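Local coordinates for protein endo-beta-1,4-glucanase (cellulase B) (Bacillus halodurans, PDB 4V2X) that hydrolyses beta-1,4-glucans, probably including xyloglucan and mixed-linkage glucans, with a family 5 catalytic module followed by Ig-like and CBM46 modules, at residues 392-397 / 474-479; 406-411 / 440-445. One frame throughout, in Å; residues are numbered along the deposited sequence. Where two conformers were deposited one is given.

Contact 1 of 2, residues 392-397 / 474-479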
ATOM      1  N   GLU A 392      -3.928  27.232  37.985  1.00 13.18           N
ATOM      2  CA  GLU A 392      -2.490  27.087  37.776  1.00 14.08           C
ATOM      3  C   GLU A 392      -1.903  25.922  38.570  1.00 13.51           C
ATOM      4  O   GLU A 392      -0.981  25.249  38.102  1.00 13.80           O
ATOM      5  CB  GLU A 392      -1.755  28.392  38.107  1.00 15.79           C
ATOM      6  CG  GLU A 392      -1.859  28.836  39.552  1.00 18.06           C
ATOM      7  CD  GLU A 392      -1.071  30.101  39.825  1.00 19.93           C
ATOM      8  OE1 GLU A 392      -1.587  31.196  39.527  1.00 21.28           O
ATOM      9  OE2 GLU A 392       0.060  29.995  40.340  1.00 23.13           O
ATOM     10  N   SER A 393      -2.438  25.695  39.768  1.00 12.40           N
ATOM     11  CA  SER A 393      -2.018  24.588  40.621  0.50 11.85           C
ATOM     12  C   SER A 393      -3.183  24.122  41.487  1.00 11.81           C
ATOM     13  O   SER A 393      -4.162  24.841  41.656  1.00 12.38           O
ATOM     14  CB  SER A 393      -0.858  25.013  41.534  0.50 11.69           C
ATOM     15  OG  SER A 393       0.273  25.455  40.797  0.50 10.84           O
ATOM     16  N   ASN A 394      -3.042  22.935  42.063  1.00 11.37           N
ATOM     17  CA  ASN A 394      -3.977  22.444  43.077  1.00 11.51           C
ATOM     18  C   ASN A 394      -3.399  22.592  44.486  1.00 11.76           C
ATOM     19  O   ASN A 394      -3.659  21.777  45.365  1.00 11.62           O
ATOM     20  CB  ASN A 394      -4.357  20.991  42.806  1.00 11.79           C
ATOM     21  CG  ASN A 394      -3.223  20.034  43.077  1.00 12.71           C
ATOM     22  OD1 ASN A 394      -2.068  20.336  42.795  1.00 12.88           O
ATOM     23  ND2 ASN A 394      -3.547  18.875  43.647  1.00 13.52           N
ATOM     24  N   PHE A 395      -2.622  23.646  44.706  1.00 12.44           N
ATOM     25  CA  PHE A 395      -2.003  23.848  46.011  1.00 12.55           C
ATOM     26  C   PHE A 395      -1.735  25.309  46.267  1.00 12.41           C
ATOM     27  O   PHE A 395      -1.635  26.101  45.335  1.00 13.01           O
ATOM     28  CB  PHE A 395      -0.698  23.045  46.145  1.00 13.58           C
ATOM     29  CG  PHE A 395       0.296  23.283  45.033  1.00 13.48           C
ATOM     30  CD1 PHE A 395       1.038  24.455  44.973  1.00 13.83           C
ATOM     31  CD2 PHE A 395       0.497  22.327  44.049  1.00 14.29           C
ATOM     32  CE1 PHE A 395       1.938  24.676  43.948  1.00 14.23           C
ATOM     33  CE2 PHE A 395       1.415  22.538  43.023  1.00 14.65           C
ATOM     34  CZ  PHE A 395       2.132  23.718  42.969  1.00 14.76           C
ATOM     35  N   ILE A 396      -1.637  25.643  47.548  1.00 12.19           N
ATOM     36  CA  ILE A 396      -1.182  26.951  48.002  1.00 13.29           C
ATOM     37  C   ILE A 396      -0.155  26.688  49.097  1.00 13.34           C
ATOM     38  O   ILE A 396      -0.490  26.088  50.123  1.00 13.25           O
ATOM     39  CB  ILE A 396      -2.349  27.788  48.560  1.00 13.91           C
ATOM     40  CG1 ILE A 396      -3.350  28.116  47.448  1.00 14.85           C
ATOM     41  CG2 ILE A 396      -1.827  29.067  49.215  1.00 14.83           C
ATOM     42  CD1 ILE A 396      -4.665  28.675  47.949  1.00 15.35           C
ATOM     43  N   TYR A 397       1.086  27.100  48.859  1.00 13.22           N
ATOM     44  CA  TYR A 397       2.172  26.862  49.805  1.00 14.13           C
ATOM     45  C   TYR A 397       2.382  28.062  50.720  1.00 15.35           C
ATOM     46  O   TYR A 397       2.370  29.208  50.267  1.00 15.71           O
ATOM     47  CB  TYR A 397       3.463  26.546  49.076  1.00 14.55           C
ATOM     48  CG  TYR A 397       3.642  25.095  48.726  1.00 14.72           C
ATOM     49  CD1 TYR A 397       4.074  24.181  49.677  1.00 15.74           C
ATOM     50  CD2 TYR A 397       3.416  24.636  47.435  1.00 15.05           C
ATOM     51  CE1 TYR A 397       4.257  22.842  49.359  1.00 16.06           C
ATOM     52  CE2 TYR A 397       3.595  23.300  47.106  1.00 15.73           C
ATOM     53  CZ  TYR A 397       4.016  22.411  48.067  1.00 16.21           C
ATOM     54  OH  TYR A 397       4.208  21.089  47.753  1.00 17.51           O
ATOM     55  N   HIS A 474      -9.792  21.759  43.930  1.00 13.12           N
ATOM     56  CA  HIS A 474      -9.339  21.694  45.319  1.00 14.29           C
ATOM     57  C   HIS A 474      -7.912  22.186  45.469  1.00 14.78           C
ATOM     58  O   HIS A 474      -7.009  21.622  44.868  1.00 17.79           O
ATOM     59  CB  HIS A 474      -9.416  20.252  45.806  1.00 15.73           C
ATOM     60  CG  HIS A 474     -10.729  19.601  45.530  1.00 17.84           C
ATOM     61  ND1 HIS A 474     -11.836  19.799  46.324  1.00 20.32           N
ATOM     62  CD2 HIS A 474     -11.117  18.760  44.544  1.00 18.86           C
ATOM     63  CE1 HIS A 474     -12.848  19.102  45.844  1.00 19.46           C
ATOM     64  NE2 HIS A 474     -12.441  18.469  44.760  1.00 22.06           N
ATOM     65  N   PHE A 475      -7.722  23.244  46.253  1.00 13.22           N
ATOM     66  CA  PHE A 475      -6.394  23.740  46.589  1.00 13.17           C
ATOM     67  C   PHE A 475      -5.954  23.179  47.931  1.00 13.91           C
ATOM     68  O   PHE A 475      -6.549  23.498  48.968  1.00 14.23           O
ATOM     69  CB  PHE A 475      -6.376  25.267  46.699  1.00 13.28           C
ATOM     70  CG  PHE A 475      -6.716  25.984  45.427  1.00 12.60           C
ATOM     71  CD1 PHE A 475      -5.753  26.173  44.438  1.00 12.68           C
ATOM     72  CD2 PHE A 475      -7.982  26.519  45.234  1.00 12.73           C
ATOM     73  CE1 PHE A 475      -6.065  26.842  43.269  1.00 12.32           C
ATOM     74  CE2 PHE A 475      -8.295  27.193  44.072  1.00 12.58           C
ATOM     75  CZ  PHE A 475      -7.335  27.350  43.085  1.00 12.70           C
ATOM     76  N   ARG A 476      -4.902  22.369  47.911  1.00 13.92           N
ATOM     77  CA  ARG A 476      -4.325  21.849  49.143  0.50 14.60           C
ATOM     78  C   ARG A 476      -3.478  22.955  49.753  1.00 15.13           C
ATOM     79  O   ARG A 476      -2.600  23.514  49.083  1.00 13.93           O
ATOM     80  CB  ARG A 476      -3.477  20.611  48.860  0.50 15.47           C
ATOM     81  CG  ARG A 476      -4.280  19.459  48.279  0.50 16.18           C
ATOM     82  CD  ARG A 476      -3.383  18.341  47.774  0.50 17.31           C
ATOM     83  NE  ARG A 476      -2.755  17.631  48.879  0.50 18.60           N
ATOM     84  CZ  ARG A 476      -3.373  16.716  49.617  0.50 19.56           C
ATOM     85  NH1 ARG A 476      -4.632  16.405  49.359  0.50 19.89           N
ATOM     86  NH2 ARG A 476      -2.735  16.119  50.614  0.50 21.16           N
ATOM     87  N   VAL A 477      -3.756  23.299  51.011  1.00 14.33           N
ATOM     88  CA  VAL A 477      -3.022  24.353  51.694  1.00 14.71           C
ATOM     89  C   VAL A 477      -1.907  23.693  52.499  1.00 15.12           C
ATOM     90  O   VAL A 477      -2.177  22.938  53.433  1.00 14.73           O
ATOM     91  CB  VAL A 477      -3.939  25.201  52.602  1.00 14.77           C
ATOM     92  CG1 VAL A 477      -3.127  26.237  53.372  1.00 15.37           C
ATOM     93  CG2 VAL A 477      -5.030  25.868  51.775  1.00 14.84           C
ATOM     94  N   ASN A 478      -0.665  23.971  52.104  1.00 14.63           N
ATOM     95  CA  ASN A 478       0.515  23.268  52.601  1.00 15.78           C
ATOM     96  C   ASN A 478       1.489  24.205  53.282  1.00 15.47           C
ATOM     97  O   ASN A 478       1.852  25.235  52.718  1.00 15.84           O
ATOM     98  CB  ASN A 478       1.248  22.590  51.440  1.00 16.78           C
ATOM     99  CG  ASN A 478       0.371  21.607  50.688  1.00 19.58           C
ATOM    100  OD1 ASN A 478      -0.510  20.977  51.266  1.00 20.36           O
ATOM    101  ND2 ASN A 478       0.601  21.482  49.380  1.00 22.50           N
ATOM    102  N   THR A 479       1.920  23.848  54.487  1.00 15.06           N
ATOM    103  CA  THR A 479       2.987  24.581  55.148  1.00 15.46           C
ATOM    104  C   THR A 479       4.298  23.851  54.908  1.00 14.95           C
ATOM    105  O   THR A 479       4.361  22.630  55.037  1.00 15.12           O
ATOM    106  CB  THR A 479       2.727  24.705  56.657  1.00 16.02           C
ATOM    107  OG1 THR A 479       1.501  25.419  56.863  1.00 17.29           O
ATOM    108  CG2 THR A 479       3.861  25.443  57.337  1.00 16.49           C
TER
HETATM  109  O   HOH W   1      -6.195  18.804  44.998  1.00 26.13           O

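Contact 2 of 2, residues 406-411 / 440-445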
ATOM      1  N   ASP A 406      -2.169  37.185  51.511  1.00 21.28           N
ATOM      2  CA  ASP A 406      -3.185  36.781  50.544  1.00 21.96           C
ATOM      3  C   ASP A 406      -2.521  35.932  49.469  1.00 22.08           C
ATOM      4  O   ASP A 406      -1.400  36.224  49.040  1.00 24.01           O
ATOM      5  CB  ASP A 406      -3.848  37.994  49.889  1.00 23.30           C
ATOM      6  CG  ASP A 406      -4.598  38.871  50.875  1.00 24.63           C
ATOM      7  OD1 ASP A 406      -4.801  38.471  52.040  1.00 24.08           O
ATOM      8  OD2 ASP A 406      -4.995  39.981  50.468  1.00 28.46           O
ATOM      9  N   ALA A 407      -3.198  34.858  49.067  1.00 19.99           N
ATOM     10  CA  ALA A 407      -2.745  34.021  47.976  1.00 19.21           C
ATOM     11  C   ALA A 407      -3.596  34.324  46.760  1.00 18.98           C
ATOM     12  O   ALA A 407      -4.825  34.246  46.825  1.00 19.12           O
ATOM     13  CB  ALA A 407      -2.877  32.554  48.347  1.00 19.43           C
ATOM     14  N   THR A 408      -2.948  34.683  45.660  1.00 18.30           N
ATOM     15  CA  THR A 408      -3.650  34.914  44.404  1.00 19.98           C
ATOM     16  C   THR A 408      -3.232  33.850  43.397  1.00 19.75           C
ATOM     17  O   THR A 408      -2.041  33.636  43.161  1.00 21.91           O
ATOM     18  CB  THR A 408      -3.399  36.329  43.854  1.00 21.89           C
ATOM     19  OG1 THR A 408      -3.906  37.290  44.788  1.00 22.57           O
ATOM     20  CG2 THR A 408      -4.108  36.519  42.518  1.00 22.21           C
ATOM     21  N   VAL A 409      -4.223  33.180  42.819  1.00 18.98           N
ATOM     22  CA  VAL A 409      -3.988  32.120  41.849  1.00 18.70           C
ATOM     23  C   VAL A 409      -4.815  32.383  40.596  1.00 18.41           C
ATOM     24  O   VAL A 409      -5.913  32.946  40.670  1.00 19.06           O
ATOM     25  CB  VAL A 409      -4.328  30.718  42.417  1.00 19.20           C
ATOM     26  CG1 VAL A 409      -3.317  30.311  43.482  1.00 20.56           C
ATOM     27  CG2 VAL A 409      -5.738  30.664  42.991  1.00 20.02           C
ATOM     28  N   SER A 410      -4.275  31.976  39.453  1.00 16.79           N
ATOM     29  CA  SER A 410      -4.964  32.097  38.175  1.00 17.16           C
ATOM     30  C   SER A 410      -5.844  30.881  37.943  1.00 16.43           C
ATOM     31  O   SER A 410      -5.380  29.750  38.053  1.00 14.71           O
ATOM     32  CB  SER A 410      -3.962  32.226  37.030  1.00 19.16           C
ATOM     33  OG  SER A 410      -3.317  33.488  37.079  1.00 23.14           O
ATOM     34  N   LEU A 411      -7.112  31.139  37.630  1.00 15.97           N
ATOM     35  CA  LEU A 411      -8.052  30.120  37.236  1.00 16.63           C
ATOM     36  C   LEU A 411      -8.157  30.104  35.725  1.00 16.38           C
ATOM     37  O   LEU A 411      -7.921  31.108  35.062  1.00 16.92           O
ATOM     38  CB  LEU A 411      -9.448  30.427  37.793  1.00 16.26           C
ATOM     39  CG  LEU A 411      -9.616  30.612  39.299  1.00 17.03           C
ATOM     40  CD1 LEU A 411     -11.084  30.881  39.612  1.00 16.67           C
ATOM     41  CD2 LEU A 411      -9.096  29.405  40.069  1.00 17.23           C
ATOM     42  N   ARG A 440      -8.345  35.909  38.128  1.00 21.32           N
ATOM     43  CA  ARG A 440      -7.442  35.932  39.284  1.00 22.15           C
ATOM     44  C   ARG A 440      -8.230  35.784  40.580  1.00 20.64           C
ATOM     45  O   ARG A 440      -8.955  36.700  40.989  1.00 20.16           O
ATOM     46  CB  ARG A 440      -6.637  37.232  39.327  1.00 27.44           C
ATOM     47  CG  ARG A 440      -5.744  37.453  38.118  1.00 31.85           C
ATOM     48  CD  ARG A 440      -4.455  36.655  38.221  1.00 37.17           C
ATOM     49  NE  ARG A 440      -3.511  37.261  39.163  1.00 45.49           N
ATOM     50  CZ  ARG A 440      -2.772  38.345  38.911  1.00 56.30           C
ATOM     51  NH1 ARG A 440      -2.844  38.969  37.735  1.00 60.34           N
ATOM     52  NH2 ARG A 440      -1.948  38.810  39.845  1.00 58.33           N
ATOM     53  N   LEU A 441      -8.079  34.626  41.220  1.00 18.67           N
ATOM     54  CA  LEU A 441      -8.703  34.345  42.512  1.00 18.10           C
ATOM     55  C   LEU A 441      -7.762  34.680  43.659  1.00 18.36           C
ATOM     56  O   LEU A 441      -6.661  34.133  43.743  1.00 18.35           O
ATOM     57  CB  LEU A 441      -9.081  32.867  42.612  1.00 17.16           C
ATOM     58  CG  LEU A 441      -9.699  32.402  43.936  1.00 17.62           C
ATOM     59  CD1 LEU A 441     -11.043  33.071  44.184  1.00 17.90           C
ATOM     60  CD2 LEU A 441      -9.847  30.889  43.952  1.00 17.65           C
ATOM     61  N   THR A 442      -8.205  35.557  44.553  1.00 18.16           N
ATOM     62  CA  THR A 442      -7.453  35.863  45.760  1.00 17.81           C
ATOM     63  C   THR A 442      -8.134  35.235  46.968  1.00 18.08           C
ATOM     64  O   THR A 442      -9.311  35.493  47.226  1.00 19.01           O
ATOM     65  CB  THR A 442      -7.330  37.385  45.984  1.00 19.24           C
ATOM     66  OG1 THR A 442      -6.593  37.967  44.909  1.00 20.26           O
ATOM     67  CG2 THR A 442      -6.619  37.682  47.289  1.00 20.43           C
ATOM     68  N   VAL A 443      -7.393  34.402  47.691  1.00 18.33           N
ATOM     69  CA  VAL A 443      -7.831  33.897  48.982  1.00 18.91           C
ATOM     70  C   VAL A 443      -7.171  34.751  50.067  1.00 19.78           C
ATOM     71  O   VAL A 443      -5.944  34.832  50.148  1.00 19.72           O
ATOM     72  CB  VAL A 443      -7.456  32.413  49.183  1.00 19.51           C
ATOM     73  CG1 VAL A 443      -8.056  31.890  50.482  1.00 19.78           C
ATOM     74  CG2 VAL A 443      -7.922  31.569  48.004  1.00 19.52           C
ATOM     75  N   LYS A 444      -7.986  35.372  50.914  1.00 20.02           N
ATOM     76  CA  LYS A 444      -7.464  36.318  51.904  1.00 21.48           C
ATOM     77  C   LYS A 444      -6.661  35.622  53.013  1.00 20.44           C
ATOM     78  O   LYS A 444      -6.971  34.499  53.428  1.00 18.97           O
ATOM     79  CB  LYS A 444      -8.597  37.155  52.504  1.00 23.81           C
ATOM     80  CG  LYS A 444      -9.349  38.017  51.501  1.00 27.07           C
ATOM     81  CD  LYS A 444      -8.533  39.209  51.033  1.00 32.05           C
ATOM     82  CE  LYS A 444      -9.189  39.910  49.852  1.00 36.61           C
ATOM     83  NZ  LYS A 444     -10.484  40.558  50.197  1.00 40.54           N
ATOM     84  N   ALA A 445      -5.629  36.319  53.482  1.00 19.71           N
ATOM     85  CA  ALA A 445      -4.714  35.832  54.512  1.00 19.17           C
ATOM     86  C   ALA A 445      -5.392  35.190  55.722  1.00 19.01           C
ATOM     87  O   ALA A 445      -4.954  34.136  56.189  1.00 18.69           O
ATOM     88  CB  ALA A 445      -3.822  36.978  54.978  1.00 19.86           C
TER

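Contact 1 of 2, residues 392-397 / 474-479
Parallel pairing of Phe395, Ile396 and Tyr397 with Arg476, Val477 and Asn478 makes one border of the mixed sheet in the Ig-like module, and resembles the A'-to-G pairing of V-type immunoglobulin domains. The evidence is a ladder in which Ile396 bonds to both neighbours of Val477: its N donates to Arg476 O at 2.8 Å, and its O accepts from Asn478 N at 2.9 Å. One step earlier, Arg476 N reaches Asn394 O along a nearly straight N-H (175°), yet sits 44° out of the carbonyl plane. The Asn394 side chain extends this junction, its ND2 donating to a water that in turn donates to His474 O, while its OD1 is bonded to Gln333.

On the face carrying Phe395 and Tyr397, Asn478 CB lies 3.7 Å from Tyr397 CE1. With CG set between the backbone N and the carbonyl carbon (chi1 53°), the Phe395 ring is clasped by its own segment, Ser393 CB over its centre and Tyr397 CE2 over the rim of the opposite face. Phe475 brings its ring edge to Phe395 N, a buried amide with no hydrogen-bond partner in the model; Phe475 CD1 lies 4.0 Å from Phe395 N. Phe475 CE1 stands 3.2 Å from Ser393 O, which also accepts from Trp473 NE1, and Phe475 CB meets Ile396 CD1 at 4.0 Å.

Inward, Ile396 and Phe475 pack on strand 407-412, and Val477 on helix 445-452. Strand 458-467 flanks 473-480 on its other side, antiparallel.

Contact 2 of 2, residues 406-411 / 440-445
Strands 407-411 and 440-443 run antiparallel, 152° between their directions and 4.5 Å apart at closest approach, with two hydrogen-bonded pairs, Ala407 with Val443 and Val409 with Leu441, each joined by bonds in both directions. Between them lies the non-hydrogen-bonded pair Thr408 and Thr442, whose OG1 atoms share a 2.8 Å hydrogen bond in which either could be the donor. Both hydroxyls lie beside their own backbone N, anti to the carbonyl carbon (chi1 -62° and -63°), which turns them to each other across the pair.

On the same face Arg440, bent at chi2 and chi3, crosses Thr408 at about a right angle: Thr408 CG2 touches the edge of the guanidinium, 3.5 Å from Arg440 NE. Arg440 CD also passes 3.6 Å from Ser410 OG.

Past the last pair, Asp406 OD1 accepts from Ala445 N at 2.7 Å, met on the anti side and tilted out of the carboxylate plane. That N-H opens helix 445-452 directly after the N-cap residue Lys444, so the negative carboxylate would suit the positive end of the helix dipole. The methylene CD of Lys444 leans on Asp406 OD2 at 3.7 Å, while its NZ forms a salt bridge with Glu435.

The other face is hydrocarbon. Leu441 CB is touched by Val409 CG2 and by Leu411 CG, each at 4.0 Å. Phe475 packs on Val409, Leu411 and Leu441, and Leu421 of strand 418-423 on Leu441 and Val443. Two sheets packed face to face round such a core are typical of a beta sandwich, consistent with the Ig-like module named for this part of the chain.

Overall arrangement
Leaving the catalytic barrel, the chain first adds strand 390-391 to the antiparallel sheet beside 407-412, then changes sheets at 392-394 to pair with 474-479. Contact 1 is thus closed only when the last strand of the Ig-like module arrives, some 77 residues on. Contact 2 closes a shorter loop of 28 residues, wholly within that larger one, so the two nest without crossing. Each ties its own sheet; the core joins them, with Ile396 CG2 3.7 Å from Ala407 CB. At the sheet switch, Glu392 OE1 probably accepts a hydrogen bond from Ser410 N.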